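Local coordinates for protein synthesis inhibitor I (Hordeum vulgare, PDB 4FBC) that is a plant member of the ribosome-inactivating protein family, with a pocket that binds adenosine monophosphate, at residues Gly117-Leu122 with Val174-Arg179. The protein carries 3 engineered substitutions. Sequence-based numbering, arbitrary orientation.
With AMP (adenosine monophosphate), chain E.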
loop_
_atom_site.group_PDB
_atom_site.type_symbol
_atom_site.label_atom_id
_atom_site.label_comp_id
_atom_site.label_asym_id
_atom_site.label_seq_id
_atom_site.Cartn_x
_atom_site.Cartn_y
_atom_site.Cartn_z
ATOM N N GLY A 117 -6.790 -11.027 -2.128
ATOM C CA GLY A 117 -6.518 -9.621 -1.873
ATOM C C GLY A 117 -6.468 -8.700 -3.080
ATOM O O GLY A 117 -6.090 -7.535 -2.954
ATOM N N THR A 118 -6.842 -9.198 -4.255
ATOM C CA THR A 118 -6.897 -8.330 -5.432
ATOM C C THR A 118 -8.264 -7.662 -5.475
ATOM O O THR A 118 -9.221 -8.174 -4.898
ATOM C CB THR A 118 -6.660 -9.100 -6.755
ATOM O OG1 THR A 118 -7.811 -9.888 -7.072
ATOM C CG2 THR A 118 -5.435 -9.999 -6.652
ATOM N N TYR A 119 -8.371 -6.531 -6.162
ATOM C CA TYR A 119 -9.664 -5.864 -6.242
ATOM C C TYR A 119 -10.696 -6.684 -7.023
ATOM O O TYR A 119 -11.895 -6.580 -6.765
ATOM C CB TYR A 119 -9.522 -4.434 -6.781
ATOM C CG TYR A 119 -8.729 -3.559 -5.840
ATOM C CD1 TYR A 119 -9.126 -3.399 -4.515
ATOM C CD2 TYR A 119 -7.572 -2.915 -6.264
ATOM C CE1 TYR A 119 -8.403 -2.617 -3.645
ATOM C CE2 TYR A 119 -6.838 -2.118 -5.397
ATOM C CZ TYR A 119 -7.261 -1.978 -4.090
ATOM O OH TYR A 119 -6.545 -1.195 -3.216
ATOM N N ARG A 120 -10.241 -7.516 -7.957
ATOM C CA ARG A 120 -11.170 -8.447 -8.595
ATOM C C ARG A 120 -11.745 -9.428 -7.573
ATOM O O ARG A 120 -12.954 -9.687 -7.563
ATOM C CB ARG A 120 -10.527 -9.225 -9.742
ATOM C CG ARG A 120 -11.547 -10.162 -10.390
ATOM C CD ARG A 120 -10.937 -11.170 -11.347
ATOM N NE ARG A 120 -11.982 -11.963 -11.996
ATOM C CZ ARG A 120 -12.451 -13.121 -11.535
ATOM N NH1 ARG A 120 -11.961 -13.647 -10.417
ATOM N NH2 ARG A 120 -13.406 -13.759 -12.201
ATOM N N ASP A 121 -10.882 -9.968 -6.715
ATOM C CA ASP A 121 -11.327 -10.847 -5.633
ATOM C C ASP A 121 -12.309 -10.135 -4.703
ATOM O O ASP A 121 -13.337 -10.692 -4.325
ATOM C CB ASP A 121 -10.138 -11.341 -4.797
ATOM C CG ASP A 121 -9.149 -12.169 -5.595
ATOM O OD1 ASP A 121 -9.545 -12.784 -6.612
ATOM O OD2 ASP A 121 -7.965 -12.212 -5.188
ATOM N N LEU A 122 -11.977 -8.899 -4.333
ATOM C CA LEU A 122 -12.707 -8.162 -3.301
ATOM C C LEU A 122 -14.004 -7.504 -3.773
ATOM O O LEU A 122 -14.990 -7.463 -3.035
ATOM C CB LEU A 122 -11.789 -7.098 -2.688
ATOM C CG LEU A 122 -10.558 -7.655 -1.982
ATOM C CD1 LEU A 122 -9.576 -6.543 -1.715
ATOM C CD2 LEU A 122 -10.959 -8.313 -0.679
ATOM N N VAL A 174 -4.581 2.639 3.538
ATOM C CA VAL A 174 -3.212 2.377 3.968
ATOM C C VAL A 174 -2.291 2.113 2.771
ATOM O O VAL A 174 -1.404 2.906 2.480
ATOM C CB VAL A 174 -3.136 1.209 4.980
ATOM C CG1 VAL A 174 -1.692 0.928 5.375
ATOM C CG2 VAL A 174 -3.965 1.519 6.219
ATOM N N ASN A 175 -2.495 0.999 2.073
ATOM C CA ASN A 175 -1.565 0.625 1.004
ATOM C C ASN A 175 -1.542 1.565 -0.195
ATOM O O ASN A 175 -0.462 1.992 -0.621
ATOM C CB ASN A 175 -1.818 -0.815 0.541
ATOM C CG ASN A 175 -1.894 -1.772 1.691
ATOM O OD1 ASN A 175 -2.762 -1.646 2.550
ATOM N ND2 ASN A 175 -0.984 -2.743 1.724
ATOM N N GLU A 176 -2.715 1.898 -0.743
ATOM C CA GLU A 176 -2.744 2.782 -1.905
ATOM C C GLU A 176 -2.344 4.196 -1.498
ATOM O O GLU A 176 -1.708 4.917 -2.272
ATOM C CB GLU A 176 -4.114 2.791 -2.601
ATOM C CG GLU A 176 -4.688 1.402 -2.951
ATOM C CD GLU A 176 -3.778 0.545 -3.835
ATOM O OE1 GLU A 176 -2.794 1.062 -4.410
ATOM O OE2 GLU A 176 -4.065 -0.672 -3.963
ATOM N N ALA A 177 -2.712 4.574 -0.278
ATOM C CA ALA A 177 -2.294 5.864 0.281
ATOM C C ALA A 177 -0.770 5.961 0.329
ATOM O O ALA A 177 -0.189 6.994 -0.005
ATOM C CB ALA A 177 -2.876 6.036 1.665
ATOM N N THR A 178 -0.116 4.886 0.752
ATOM C CA THR A 178 1.351 4.852 0.764
ATOM C C THR A 178 1.909 4.996 -0.657
ATOM O O THR A 178 2.837 5.777 -0.908
ATOM C CB THR A 178 1.854 3.554 1.434
ATOM O OG1 THR A 178 1.452 3.536 2.815
ATOM C CG2 THR A 178 3.361 3.445 1.355
ATOM N N ARG A 179 1.331 4.255 -1.602
ATOM C CA ARG A 179 1.809 4.288 -2.980
ATOM C C ARG A 179 1.623 5.625 -3.693
ATOM O O ARG A 179 2.445 5.996 -4.530
ATOM C CB ARG A 179 1.110 3.209 -3.799
ATOM C CG ARG A 179 1.587 1.799 -3.479
ATOM C CD ARG A 179 0.611 0.793 -4.052
ATOM N NE ARG A 179 1.066 -0.588 -3.856
ATOM C CZ ARG A 179 0.249 -1.628 -3.734
ATOM N NH1 ARG A 179 -1.063 -1.446 -3.783
ATOM N NH2 ARG A 179 0.743 -2.854 -3.576
HETATM P P AMP E . -0.797 -8.577 -9.818
HETATM O O1P AMP E . -2.083 -9.335 -9.553
HETATM O O2P AMP E . -0.358 -8.390 -11.255
HETATM O O3P AMP E . 0.332 -9.200 -9.023
HETATM O "O5'" AMP E . -0.856 -7.160 -9.088
HETATM C "C5'" AMP E . -1.200 -5.977 -9.798
HETATM C "C4'" AMP E . -1.328 -4.798 -8.865
HETATM O "O4'" AMP E . -2.474 -4.991 -7.994
HETATM C "C3'" AMP E . -0.161 -4.583 -7.906
HETATM O "O3'" AMP E . 0.927 -3.889 -8.500
HETATM C "C2'" AMP E . -0.805 -3.837 -6.745
HETATM O "O2'" AMP E . -0.950 -2.452 -7.061
HETATM C "C1'" AMP E . -2.199 -4.479 -6.707
HETATM N N9 AMP E . -2.289 -5.590 -5.729
HETATM C C8 AMP E . -2.467 -6.899 -6.027
HETATM N N7 AMP E . -2.523 -7.670 -4.908
HETATM C C5 AMP E . -2.390 -6.840 -3.849
HETATM C C6 AMP E . -2.370 -6.985 -2.368
HETATM N N6 AMP E . -2.503 -8.206 -1.784
HETATM N N1 AMP E . -2.218 -5.854 -1.624
HETATM C C2 AMP E . -2.078 -4.638 -2.196
HETATM N N3 AMP E . -2.095 -4.433 -3.527
HETATM C C4 AMP E . -2.249 -5.473 -4.393
#
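Tyr-119 and Glu-176 reach toward each other from opposite directions beside the AMP pocket of this ribosome-inactivating protein fold, joining the first turn of helix 119-123 to the last turns of the long helix 157-179. The backbones stay well apart, the nearest CA atoms, those of Tyr-119 and Glu-176, being 11.9 Å from each other, and the junction buries just 80 Å². Its tight part is one short hydrogen bond: Tyr-119 OH donates to Glu-176 OE2 at 2.6 Å, reaching the anti side of the carboxylate, 16° out of its plane. Glu-176 OE2 lies at the ring edge, near the ring plane, and the ring and carboxylate planes are turned 46° apart. A bend at chi2 (-57°) turns the Glu-176 carboxylate back to Arg-179, whose NH1 donates to OE1 at 3.1 Å within a salt bridge; the carboxylate thus links the phenol to the guanidinium. Leu-171 and Val-211 pack on Tyr-119. The looser, solvent side is the outward face of 117-122, where Arg-120 is exposed and Thr-118 and Asp-121, partly exposed, form a capping box, Asp-121 N donating to Thr-118 OG1 at 3.1 Å. At the pocket, Trp-214 makes a cation-pi contact with Arg-179, and Arg-179 NH1 donates to AMP N3 at 3.2 Å.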